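Local coordinates for protein exodeoxyribonuclease III (Methanosarcina mazei, PDB 5J8N) that probably cuts DNA at abasic sites and trims double-stranded DNA from its 3' ends, working with magnesium or manganese, at residues 8-13 and 245-250; 35-40 and 69-74; 135-140 and 187-192; 144-149 and 225-230. The protein carries 3 engineered substitutions. One frame throughout, in Å; residues are numbered along the deposited sequence.

Contact 1: residues 8-13 and 245-250. With MG (magnesium ion), chain B.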
loop_
_atom_site.group_PDB
_atom_site.type_symbol
_atom_site.label_atom_id
_atom_site.label_comp_id
_atom_site.label_asym_id
_atom_site.label_seq_id
_atom_site.Cartn_x
_atom_site.Cartn_y
_atom_site.Cartn_z
ATOM N N SER A 8 2.257 5.475 -3.597
ATOM C CA SER A 8 2.066 4.056 -3.408
ATOM C C SER A 8 1.045 3.568 -4.404
ATOM O O SER A 8 -0.017 4.216 -4.562
ATOM C CB SER A 8 1.589 3.823 -1.986
ATOM O OG SER A 8 1.278 2.429 -1.727
ATOM N N TRP A 9 1.327 2.469 -5.089
ATOM C CA TRP A 9 0.480 2.070 -6.184
ATOM C C TRP A 9 0.454 0.556 -6.341
ATOM O O TRP A 9 1.510 -0.047 -6.574
ATOM C CB TRP A 9 1.001 2.713 -7.503
ATOM C CG TRP A 9 0.044 2.592 -8.681
ATOM C CD1 TRP A 9 -1.296 2.275 -8.666
ATOM C CD2 TRP A 9 0.377 2.862 -10.046
ATOM N NE1 TRP A 9 -1.828 2.345 -9.978
ATOM C CE2 TRP A 9 -0.804 2.727 -10.819
ATOM C CE3 TRP A 9 1.557 3.265 -10.665
ATOM C CZ2 TRP A 9 -0.816 2.897 -12.199
ATOM C CZ3 TRP A 9 1.546 3.473 -12.038
ATOM C CH2 TRP A 9 0.349 3.271 -12.796
ATOM N N ASN A 10 -0.739 -0.048 -6.307
ATOM C CA ASN A 10 -0.879 -1.448 -6.730
ATOM C C ASN A 10 -1.000 -1.456 -8.248
ATOM O O ASN A 10 -1.982 -0.887 -8.791
ATOM C CB ASN A 10 -2.109 -2.092 -6.083
ATOM C CG ASN A 10 -2.357 -3.497 -6.588
ATOM O OD1 ASN A 10 -2.151 -3.795 -7.774
ATOM N ND2 ASN A 10 -2.821 -4.395 -5.688
ATOM N N VAL A 11 0.025 -1.999 -8.893
ATOM C CA VAL A 11 0.173 -1.909 -10.336
ATOM C C VAL A 11 -0.466 -3.049 -11.094
ATOM O O VAL A 11 -0.536 -3.030 -12.324
ATOM C CB VAL A 11 1.649 -1.807 -10.737
ATOM C CG1 VAL A 11 2.220 -0.434 -10.290
ATOM C CG2 VAL A 11 2.504 -2.926 -10.205
ATOM N N ASN A 12 -0.917 -4.083 -10.359
ATOM C CA ASN A 12 -1.604 -5.247 -10.970
ATOM C C ASN A 12 -0.741 -5.928 -12.047
ATOM O O ASN A 12 -1.230 -6.430 -13.057
ATOM C CB ASN A 12 -3.003 -4.879 -11.550
ATOM C CG ASN A 12 -3.968 -6.079 -11.567
ATOM O OD1 ASN A 12 -3.992 -6.924 -10.616
ATOM N ND2 ASN A 12 -4.831 -6.086 -12.553
ATOM N N GLY A 13 0.546 -6.048 -11.725
ATOM C CA GLY A 13 1.553 -6.604 -12.590
ATOM C C GLY A 13 2.535 -5.541 -13.083
ATOM O O GLY A 13 2.181 -4.651 -13.906
ATOM N N GLY A 245 -3.525 2.794 -15.827
ATOM C CA GLY A 245 -2.661 1.649 -16.115
ATOM C C GLY A 245 -2.876 0.434 -15.229
ATOM O O GLY A 245 -2.324 -0.622 -15.542
ATOM N N SER A 246 -3.652 0.596 -14.184
ATOM C CA SER A 246 -3.954 -0.506 -13.304
ATOM C C SER A 246 -5.423 -0.435 -12.896
ATOM O O SER A 246 -6.118 0.574 -13.179
ATOM C CB SER A 246 -3.061 -0.390 -12.060
ATOM O OG SER A 246 -3.389 -1.339 -11.036
ATOM N N ASP A 247 -5.943 -1.463 -12.237
ATOM C CA ASP A 247 -7.285 -1.335 -11.643
ATOM C C ASP A 247 -7.281 -0.455 -10.417
ATOM O O ASP A 247 -8.332 0.044 -10.068
ATOM C CB ASP A 247 -7.922 -2.726 -11.340
ATOM C CG ASP A 247 -7.052 -3.667 -10.513
ATOM O OD1 ASP A 247 -5.821 -3.499 -10.349
ATOM O OD2 ASP A 247 -7.665 -4.654 -9.994
ATOM N N HIS A 248 -6.130 -0.296 -9.751
ATOM C CA HIS A 248 -5.979 0.694 -8.686
ATOM C C HIS A 248 -5.361 1.972 -9.255
ATOM O O HIS A 248 -4.641 1.920 -10.268
ATOM C CB HIS A 248 -5.028 0.224 -7.584
ATOM C CG HIS A 248 -5.476 -1.000 -6.857
ATOM N ND1 HIS A 248 -5.814 -0.981 -5.517
ATOM C CD2 HIS A 248 -5.579 -2.283 -7.269
ATOM C CE1 HIS A 248 -6.110 -2.216 -5.137
ATOM N NE2 HIS A 248 -5.994 -3.010 -6.185
ATOM N N CYS A 249 -5.600 3.091 -8.574
ATOM C CA CYS A 249 -4.764 4.281 -8.801
ATOM C C CYS A 249 -3.874 4.494 -7.606
ATOM O O CYS A 249 -4.100 3.924 -6.540
ATOM C CB CYS A 249 -5.632 5.538 -9.081
ATOM S SG CYS A 249 -6.489 6.186 -7.626
ATOM N N PRO A 250 -2.860 5.327 -7.724
ATOM C CA PRO A 250 -1.962 5.571 -6.587
ATOM C C PRO A 250 -2.606 6.404 -5.506
ATOM O O PRO A 250 -3.578 7.137 -5.756
ATOM C CB PRO A 250 -0.778 6.360 -7.208
ATOM C CG PRO A 250 -0.878 6.085 -8.709
ATOM C CD PRO A 250 -2.365 5.963 -8.969
HETATM MG MG MG B . -4.534 -7.070 -8.635
HETATM O O HOH W 1 -2.790 1.729 -5.490
HETATM O O HOH W 2 -4.417 -4.985 -8.594
HETATM O O HOH W 3 -6.496 -6.856 -9.016
HETATM O O HOH W 4 -4.727 -9.121 -8.807
HETATM O O HOH W 5 -4.871 -7.136 -6.516
#
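W9 and S246 supply the two direct hydrogen bonds that tie 8-13 to 245-250. The indole NE1 of W9 gives its proton to H248 O at 2.9 Å, with the carbonyl oxygen in the ring plane but the nitrogen well above the carbonyl plane. S246 OG donates across to N10 O over 2.7 Å and accepts from H248 N, closing an ST turn; serine suits the place because one small hydroxyl can do both. N10 OD1 takes the N-H of N12 in an Asx turn.

Contacts over ring faces form the second group. P250 CG lies 3.6 Å from the centroid of the five-membered ring of W9 in a CH-pi contact, while V11 CG1 covers the opposite face. N10 extends away from its backbone nitrogen (chi1 175°), setting CB over the centre of the H248 imidazole and its amide toward CD2 and NE2, planes 5° apart. D151 holds N10 ND2 and D222 holds H248 ND1.

Metal ligation is the third. N12 OD1 binds magnesium at 2.1 Å, its ND2 being hydrogen-bonded to Y208 OH; E38 is the other protein ligand. D247 acts from the second shell: OD1 receives water 2, shared with N10 OD1, and OD2 receives water 3, both on the ion, while W205 NE1 also bonds OD2, steadying the carboxylate. The chemistry is that of a hydrated metal beside a stacked, aspartate-oriented histidine, consistent with the predicted role of H248 as proton acceptor.

Contact 2: residues 35-40 and 69-74. With MG (magnesium ion), chain B.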
loop_
_atom_site.group_PDB
_atom_site.type_symbol
_atom_site.label_atom_id
_atom_site.label_comp_id
_atom_site.label_asym_id
_atom_site.label_seq_id
_atom_site.Cartn_x
_atom_site.Cartn_y
_atom_site.Cartn_z
ATOM N N CYS A 35 6.354 3.398 -3.951
ATOM C CA CYS A 35 6.071 2.020 -3.507
ATOM C C CYS A 35 5.121 1.379 -4.492
ATOM O O CYS A 35 4.081 1.983 -4.829
ATOM C CB CYS A 35 5.451 1.980 -2.101
ATOM S SG CYS A 35 6.616 2.494 -0.819
ATOM N N VAL A 36 5.400 0.146 -4.902
ATOM C CA VAL A 36 4.504 -0.612 -5.788
ATOM C C VAL A 36 4.105 -1.896 -5.084
ATOM O O VAL A 36 4.908 -2.543 -4.352
ATOM C CB VAL A 36 5.124 -0.880 -7.171
ATOM C CG1 VAL A 36 5.267 0.444 -7.953
ATOM C CG2 VAL A 36 6.431 -1.650 -7.100
ATOM N N GLN A 37 2.851 -2.283 -5.287
ATOM C CA GLN A 37 2.340 -3.587 -4.823
ATOM C C GLN A 37 1.833 -4.403 -5.982
ATOM O O GLN A 37 1.374 -3.913 -7.026
ATOM C CB GLN A 37 1.238 -3.441 -3.777
ATOM C CG GLN A 37 1.691 -2.587 -2.591
ATOM C CD GLN A 37 1.404 -1.123 -2.818
ATOM O OE1 GLN A 37 0.408 -0.772 -3.460
ATOM N NE2 GLN A 37 2.245 -0.251 -2.282
ATOM N N GLU A 38 1.888 -5.708 -5.753
ATOM C CA GLU A 38 1.462 -6.720 -6.711
ATOM C C GLU A 38 2.262 -6.596 -8.008
ATOM O O GLU A 38 1.750 -6.413 -9.109
ATOM C CB GLU A 38 -0.047 -6.735 -6.992
ATOM C CG GLU A 38 -0.423 -8.099 -7.601
ATOM C CD GLU A 38 -1.838 -8.255 -7.940
ATOM O OE1 GLU A 38 -2.560 -7.255 -8.099
ATOM O OE2 GLU A 38 -2.247 -9.414 -8.154
ATOM N N THR A 39 3.560 -6.823 -7.870
ATOM C CA THR A 39 4.461 -6.750 -9.002
ATOM C C THR A 39 4.273 -7.942 -9.909
ATOM O O THR A 39 4.548 -7.892 -11.115
ATOM C CB THR A 39 5.940 -6.703 -8.567
ATOM O OG1 THR A 39 6.239 -7.949 -7.894
ATOM C CG2 THR A 39 6.172 -5.503 -7.631
ATOM N N LYS A 40 3.886 -9.084 -9.346
ATOM C CA LYS A 40 3.776 -10.375 -10.032
ATOM C C LYS A 40 5.133 -10.838 -10.605
ATOM O O LYS A 40 5.174 -11.691 -11.511
ATOM C CB LYS A 40 2.702 -10.342 -11.160
ATOM C CG LYS A 40 1.309 -9.983 -10.664
ATOM C CD LYS A 40 0.291 -10.058 -11.828
ATOM C CE LYS A 40 -1.046 -9.624 -11.333
ATOM N NZ LYS A 40 -2.113 -9.643 -12.435
ATOM N N SER A 69 1.663 -11.757 -6.275
ATOM C CA SER A 69 2.001 -10.866 -5.180
ATOM C C SER A 69 3.290 -10.093 -5.512
ATOM O O SER A 69 3.488 -9.708 -6.666
ATOM C CB SER A 69 2.071 -11.713 -3.897
ATOM O OG SER A 69 2.315 -10.874 -2.761
ATOM N N GLY A 70 4.164 -9.837 -4.547
ATOM C CA GLY A 70 5.410 -9.090 -4.749
ATOM C C GLY A 70 5.220 -7.614 -4.511
ATOM O O GLY A 70 4.195 -7.003 -4.882
ATOM N N VAL A 71 6.205 -7.001 -3.849
ATOM C CA VAL A 71 6.182 -5.544 -3.615
ATOM C C VAL A 71 7.572 -4.955 -3.821
ATOM O O VAL A 71 8.569 -5.685 -3.752
ATOM C CB VAL A 71 5.681 -5.150 -2.200
ATOM C CG1 VAL A 71 4.284 -5.654 -1.929
ATOM C CG2 VAL A 71 6.631 -5.616 -1.094
ATOM N N GLY A 72 7.640 -3.649 -4.106
ATOM C CA GLY A 72 8.951 -3.013 -4.257
ATOM C C GLY A 72 8.866 -1.557 -3.824
ATOM O O GLY A 72 7.790 -0.932 -3.847
ATOM N N THR A 73 10.017 -1.043 -3.433
ATOM C CA THR A 73 10.162 0.344 -2.990
ATOM C C THR A 73 11.346 0.948 -3.690
ATOM O O THR A 73 12.444 0.431 -3.682
ATOM C CB THR A 73 10.383 0.397 -1.475
ATOM O OG1 THR A 73 9.198 -0.076 -0.853
ATOM C CG2 THR A 73 10.687 1.822 -0.976
ATOM N N PHE A 74 11.089 2.099 -4.306
ATOM C CA PHE A 74 12.118 2.985 -4.864
ATOM C C PHE A 74 12.285 4.206 -3.993
ATOM O O PHE A 74 11.288 4.789 -3.573
ATOM C CB PHE A 74 11.700 3.481 -6.259
ATOM C CG PHE A 74 11.479 2.402 -7.265
ATOM C CD1 PHE A 74 10.247 1.715 -7.317
ATOM C CD2 PHE A 74 12.466 2.107 -8.183
ATOM C CE1 PHE A 74 10.030 0.728 -8.298
ATOM C CE2 PHE A 74 12.276 1.115 -9.150
ATOM C CZ PHE A 74 11.036 0.445 -9.190
HETATM MG MG MG B . -4.534 -7.070 -8.635
HETATM O O HOH W 6 -1.095 -11.610 -7.227
HETATM O O HOH W 4 -4.727 -9.121 -8.807
HETATM O O HOH W 3 -6.496 -6.856 -9.016
HETATM O O HOH W 2 -4.417 -4.985 -8.594
HETATM O O HOH W 5 -4.871 -7.136 -6.516
#
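T39 leans on the backbone of G70 where the 35-40 chain leaves its strand. Its CB stands 4.1 Å from G70 O, and there the side chain forks. OG1, placed between the backbone N and the carbonyl carbon (chi1 64°), comes within 3.4 Å of G70 CA and accepts the N-H of V41. CG2 takes the other direction, alongside the glycine carbonyl and on to V71 CA at 4.0 Å. G70 suits its place because a CB there would run into T39 OG1. Replacing T39 by an alanine is likely to leave the V41 N-H without its hydroxyl mate and to open a gap beside G70 and V71.

Backbone bonds hold this corner in position: T39 N reaches G70 O, and K40 N reaches S69 O at 2.8 Å. Farther along, V36 and G72 form an antiparallel hydrogen-bonded pair, with V36 N on G72 O at 2.8 Å and G72 N on V36 O at 3.0 Å. Beside T39, E38 extends to magnesium, OE1 binding it at 2.0 Å, while water 6 links OE2 to S69 N.

Strands 35-37 and 71-74 run at 169° within a mixed sheet, flanked by strand 3-10 beyond 33-37 and by strand 57-61 beyond 71-75. V36 and T39 touch F60 of strand 57-61; the face bearing C35, Q37, V71 and T73 packs against strands 97-101 and 106-111 of the other sheet.

Contact 3: residues 135-140 and 187-192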
loop_
_atom_site.group_PDB
_atom_site.type_symbol
_atom_site.label_atom_id
_atom_site.label_comp_id
_atom_site.label_asym_id
_atom_site.label_seq_id
_atom_site.Cartn_x
_atom_site.Cartn_y
_atom_site.Cartn_z
ATOM N N TYR A 135 3.307 -6.622 14.767
ATOM C CA TYR A 135 4.579 -6.154 14.275
ATOM C C TYR A 135 4.677 -4.641 14.360
ATOM O O TYR A 135 5.683 -4.129 14.891
ATOM C CB TYR A 135 4.771 -6.631 12.840
ATOM C CG TYR A 135 6.076 -6.282 12.231
ATOM C CD1 TYR A 135 6.304 -5.008 11.719
ATOM C CD2 TYR A 135 7.113 -7.223 12.190
ATOM C CE1 TYR A 135 7.540 -4.688 11.135
ATOM C CE2 TYR A 135 8.339 -6.905 11.611
ATOM C CZ TYR A 135 8.524 -5.629 11.075
ATOM O OH TYR A 135 9.748 -5.340 10.502
ATOM N N ALA A 136 3.685 -3.935 13.836
ATOM C CA ALA A 136 3.715 -2.474 13.874
ATOM C C ALA A 136 3.679 -2.009 15.310
ATOM O O ALA A 136 4.457 -1.108 15.670
ATOM C CB ALA A 136 2.555 -1.968 13.083
ATOM N N ASN A 137 2.843 -2.606 16.164
ATOM C CA ASN A 137 2.760 -2.142 17.540
ATOM C C ASN A 137 4.090 -2.321 18.265
ATOM O O ASN A 137 4.452 -1.502 19.080
ATOM C CB ASN A 137 1.626 -2.854 18.260
ATOM C CG ASN A 137 0.249 -2.284 17.892
ATOM O OD1 ASN A 137 0.135 -1.239 17.272
ATOM N ND2 ASN A 137 -0.802 -2.972 18.317
ATOM N N ALA A 138 4.838 -3.383 17.983
ATOM C CA ALA A 138 6.110 -3.553 18.643
ATOM C C ALA A 138 7.061 -2.437 18.245
ATOM O O ALA A 138 7.759 -1.918 19.124
ATOM C CB ALA A 138 6.697 -4.957 18.329
ATOM N N LEU A 139 7.126 -2.086 16.968
ATOM C CA LEU A 139 7.968 -0.960 16.552
ATOM C C LEU A 139 7.520 0.381 17.198
ATOM O O LEU A 139 8.344 1.182 17.625
ATOM C CB LEU A 139 8.001 -0.798 15.034
ATOM C CG LEU A 139 8.735 -1.944 14.310
ATOM C CD1 LEU A 139 8.636 -1.711 12.810
ATOM C CD2 LEU A 139 10.171 -2.030 14.745
ATOM N N LYS A 140 6.217 0.596 17.235
ATOM C CA LYS A 140 5.684 1.818 17.817
ATOM C C LYS A 140 6.027 1.903 19.314
ATOM O O LYS A 140 6.367 2.981 19.808
ATOM C CB LYS A 140 4.168 1.882 17.581
ATOM C CG LYS A 140 3.592 3.281 17.856
ATOM C CD LYS A 140 2.182 3.397 17.231
ATOM C CE LYS A 140 1.194 2.557 18.014
ATOM N NZ LYS A 140 0.981 3.121 19.385
ATOM N N ALA A 187 -5.271 1.519 17.907
ATOM C CA ALA A 187 -3.959 1.282 18.509
ATOM C C ALA A 187 -3.031 2.475 18.384
ATOM O O ALA A 187 -1.947 2.458 18.933
ATOM C CB ALA A 187 -3.302 0.057 17.877
ATOM N N GLY A 188 -3.479 3.510 17.676
ATOM C CA GLY A 188 -2.752 4.777 17.616
ATOM C C GLY A 188 -2.187 5.072 16.242
ATOM O O GLY A 188 -1.049 5.537 16.132
ATOM N N TYR A 189 -2.978 4.851 15.200
ATOM C CA TYR A 189 -2.561 5.122 13.851
ATOM C C TYR A 189 -3.636 5.976 13.190
ATOM O O TYR A 189 -4.826 5.871 13.545
ATOM C CB TYR A 189 -2.326 3.828 13.040
ATOM C CG TYR A 189 -1.296 2.896 13.670
ATOM C CD1 TYR A 189 -1.676 1.959 14.616
ATOM C CD2 TYR A 189 0.054 2.932 13.259
ATOM C CE1 TYR A 189 -0.755 1.131 15.195
ATOM C CE2 TYR A 189 0.986 2.099 13.853
ATOM C CZ TYR A 189 0.561 1.190 14.786
ATOM O OH TYR A 189 1.478 0.327 15.364
ATOM N N LEU A 190 -3.220 6.721 12.170
ATOM C CA LEU A 190 -4.101 7.631 11.430
ATOM C C LEU A 190 -4.207 7.250 9.997
ATOM O O LEU A 190 -3.178 6.936 9.353
ATOM C CB LEU A 190 -3.560 9.077 11.508
ATOM C CG LEU A 190 -3.343 9.569 12.911
ATOM C CD1 LEU A 190 -2.712 10.972 12.854
ATOM C CD2 LEU A 190 -4.670 9.592 13.674
ATOM N N ASP A 191 -5.430 7.257 9.453
ATOM C CA ASP A 191 -5.683 7.110 8.013
ATOM C C ASP A 191 -5.377 8.484 7.382
ATOM O O ASP A 191 -6.117 9.465 7.554
ATOM C CB ASP A 191 -7.142 6.663 7.820
ATOM C CG ASP A 191 -7.566 6.520 6.410
ATOM O OD1 ASP A 191 -6.895 6.997 5.487
ATOM O OD2 ASP A 191 -8.632 5.917 6.192
ATOM N N SER A 192 -4.246 8.600 6.706
ATOM C CA SER A 192 -3.765 9.944 6.339
ATOM C C SER A 192 -4.764 10.707 5.437
ATOM O O SER A 192 -4.947 11.917 5.629
ATOM C CB SER A 192 -2.363 9.888 5.707
ATOM O OG SER A 192 -2.382 9.172 4.498
HETATM O O HOH W 7 0.406 5.971 18.514
#
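A helix-to-loop contact, hydrogen-bonded through side chains, joins the last turns of helix 119-141, through A136, N137 and K140, to the turn and short strand that follow helix 175-186, through A187, G188 and Y189. Its centre is Y189, whose OH donates to N137 OD1 at 2.8 Å. The amide of N137 lies nearly coplanar with the phenol, 16° apart, so the oxygen meets the ring at its edge, in its plane. A136 suits the neighbouring position by being small: its CB comes within 3.4 Å of the same hydroxyl oxygen.

Bends at K140 chi3 and chi4 (71° and 68°) curl the chain, carrying CD to 3.7 Å from Y189 CZ and NZ to A187 O at 3.0 Å, in the carbonyl plane. Water 7 bridges NZ to G188 O. The nearby C-terminal end of helix 175-186 would probably favour the ammonium. G188 leaves that helix with positive phi, where a side chain would press on the preceding carbonyl and crowd K140 NZ.

The ring of Y189 meets F184 of helix 175-186 and rests on L146 and I148 of strand 146-149, the face over which helix 119-141 lies. Strand 189-191 pairs with strand 218-227.

Contact 4: residues 144-149 and 225-230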
loop_
_atom_site.group_PDB
_atom_site.type_symbol
_atom_site.label_atom_id
_atom_site.label_comp_id
_atom_site.label_asym_id
_atom_site.label_seq_id
_atom_site.Cartn_x
_atom_site.Cartn_y
_atom_site.Cartn_z
ATOM N N LYS A 144 9.509 4.108 17.248
ATOM C CA LYS A 144 9.623 4.363 15.831
ATOM C C LYS A 144 8.485 5.251 15.388
ATOM O O LYS A 144 7.372 5.202 15.935
ATOM C CB LYS A 144 9.594 3.050 15.027
ATOM C CG LYS A 144 10.734 2.099 15.300
ATOM C CD LYS A 144 12.065 2.739 15.129
ATOM C CE LYS A 144 13.165 1.692 15.259
ATOM N NZ LYS A 144 14.540 2.283 15.166
ATOM N N LYS A 145 8.743 6.002 14.312
ATOM C CA LYS A 145 7.706 6.735 13.543
ATOM C C LYS A 145 7.385 5.865 12.374
ATOM O O LYS A 145 8.286 5.597 11.568
ATOM C CB LYS A 145 8.236 8.127 13.114
ATOM C CG LYS A 145 8.351 9.120 14.313
ATOM C CD LYS A 145 9.768 9.692 14.421
ATOM C CE LYS A 145 9.934 10.894 13.487
ATOM N NZ LYS A 145 11.372 11.292 13.162
ATOM N N LEU A 146 6.138 5.419 12.246
ATOM C CA LEU A 146 5.755 4.444 11.235
ATOM C C LEU A 146 4.921 5.038 10.150
ATOM O O LEU A 146 3.902 5.680 10.419
ATOM C CB LEU A 146 4.937 3.322 11.888
ATOM C CG LEU A 146 5.810 2.467 12.805
ATOM C CD1 LEU A 146 4.983 1.773 13.867
ATOM C CD2 LEU A 146 6.581 1.454 11.984
ATOM N N VAL A 147 5.296 4.754 8.902
ATOM C CA VAL A 147 4.496 5.067 7.731
ATOM C C VAL A 147 4.189 3.711 7.116
ATOM O O VAL A 147 5.125 2.933 6.854
ATOM C CB VAL A 147 5.269 5.949 6.736
ATOM C CG1 VAL A 147 4.437 6.197 5.481
ATOM C CG2 VAL A 147 5.615 7.221 7.377
ATOM N N ILE A 148 2.917 3.406 6.894
ATOM C CA ILE A 148 2.509 2.135 6.326
ATOM C C ILE A 148 1.699 2.400 5.099
ATOM O O ILE A 148 0.618 2.992 5.159
ATOM C CB ILE A 148 1.661 1.309 7.325
ATOM C CG1 ILE A 148 2.467 1.109 8.623
ATOM C CG2 ILE A 148 1.265 -0.030 6.712
ATOM C CD1 ILE A 148 1.797 1.754 9.846
ATOM N N CYS A 149 2.199 1.968 3.952
ATOM C CA CYS A 149 1.400 2.223 2.731
ATOM C C CYS A 149 1.108 0.903 2.061
ATOM O O CYS A 149 1.900 -0.066 2.094
ATOM C CB CYS A 149 2.130 3.141 1.758
ATOM S SG CYS A 149 3.748 2.584 1.161
ATOM N N PHE A 225 -1.064 4.959 6.219
ATOM C CA PHE A 225 -1.266 5.161 7.645
ATOM C C PHE A 225 -0.019 5.703 8.280
ATOM O O PHE A 225 1.099 5.407 7.816
ATOM C CB PHE A 225 -1.630 3.854 8.339
ATOM C CG PHE A 225 -2.781 3.131 7.702
ATOM C CD1 PHE A 225 -4.098 3.530 7.967
ATOM C CD2 PHE A 225 -2.544 2.099 6.852
ATOM C CE1 PHE A 225 -5.180 2.837 7.371
ATOM C CE2 PHE A 225 -3.610 1.393 6.250
ATOM C CZ PHE A 225 -4.934 1.800 6.504
ATOM N N VAL A 226 -0.191 6.506 9.300
ATOM C CA VAL A 226 0.984 6.943 10.112
ATOM C C VAL A 226 0.692 6.699 11.562
ATOM O O VAL A 226 -0.445 6.806 12.031
ATOM C CB VAL A 226 1.369 8.416 9.873
ATOM C CG1 VAL A 226 1.767 8.626 8.379
ATOM C CG2 VAL A 226 0.251 9.398 10.313
ATOM N N SER A 227 1.726 6.354 12.317
ATOM C CA SER A 227 1.590 6.375 13.770
ATOM C C SER A 227 1.304 7.803 14.232
ATOM O O SER A 227 1.702 8.785 13.590
ATOM C CB SER A 227 2.850 5.830 14.432
ATOM O OG SER A 227 4.010 6.448 13.863
ATOM N N GLU A 228 0.598 7.913 15.345
ATOM C CA GLU A 228 0.169 9.210 15.861
ATOM C C GLU A 228 1.311 10.185 16.056
ATOM O O GLU A 228 1.112 11.395 15.906
ATOM C CB GLU A 228 -0.572 8.985 17.216
ATOM C CG GLU A 228 -0.805 10.236 18.056
ATOM C CD GLU A 228 -1.791 11.161 17.423
ATOM O OE1 GLU A 228 -1.688 12.395 17.668
ATOM O OE2 GLU A 228 -2.682 10.650 16.699
ATOM N N ASN A 229 2.494 9.656 16.408
ATOM C CA ASN A 229 3.630 10.555 16.617
ATOM C C ASN A 229 4.065 11.279 15.319
ATOM O O ASN A 229 4.808 12.266 15.424
ATOM C CB ASN A 229 4.835 9.837 17.235
ATOM C CG ASN A 229 5.324 8.663 16.403
ATOM O OD1 ASN A 229 4.914 8.451 15.267
ATOM N ND2 ASN A 229 6.247 7.880 16.987
ATOM N N LEU A 230 3.531 10.905 14.152
ATOM C CA LEU A 230 3.797 11.626 12.902
ATOM C C LEU A 230 2.707 12.640 12.501
ATOM O O LEU A 230 2.831 13.303 11.461
ATOM C CB LEU A 230 3.975 10.616 11.777
ATOM C CG LEU A 230 5.339 9.917 11.744
ATOM C CD1 LEU A 230 5.330 8.815 10.711
ATOM C CD2 LEU A 230 6.427 10.931 11.350
#
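I148 and F225 form an antiparallel hydrogen-bonded pair at the firm end of this contact: I148 N meets F225 O at 2.9 Å, and F225 N meets I148 O at 2.8 Å. Next comes V147 opposite V226, a non-hydrogen-bonded pair. L230 folds back over it, its CD1 lying 3.7 Å from V147 CG2 and crossing that side chain at about a right angle. V147, V226 and L230 thus pack apolar groups on one face of the pair, I148 and F225 on the other, all away from solvent.

S227 marks the change of pattern. Its N still donates to L146 O at 3.0 Å, but L146 N turns to the side chain, reaching S227 OG at 2.9 Å and 174°. A chi1 of 48° tucks the hydroxyl back over its own main chain, where it passes its proton to N229 OD1 over 2.6 Å. With an alanine in place of S227, L146 N and N229 OD1 would probably both lose this partner, and the N229 amide could turn more freely.

The looser side begins there. Exposed N229 sends ND2 to K144 O at 3.1 Å, the oxygen in the amide plane but ND2 well above the carbonyl plane, while the methylenes of K145 lie across N229 and L230 before its NZ departs to D104 O.

Strand 146-149 lies between strands 106-111 and 218-227. I148 and F225 face helices, meeting F132 of 119-141 and F184 of 175-186, respectively; L230 on the other face touches F257.

The four contacts fall into two pairs, one on each of the two sheets of the DNase I-like fold. Contacts 1 and 2, centres 10 Å apart, share the sheet that holds neighbouring strands 3-10 and 33-37, and meet at magnesium, where N12 OD1 and E38 OE1 stand 2.9 Å apart. Contacts 3 and 4, centres 6 Å apart, lie on neighbouring strands 189-191 and 218-227 of the other sheet; L190 N probably bonds V226 O at 2.8 Å. Among the places where the sheets meet, C149 SG lies 3.5 Å from C35 SG and C149 CB 3.7 Å from S8 OG, joining contact 4 to contacts 2 and 1. Contact 3 lies about 24 Å from contact 1, centre to centre, away from the metal site.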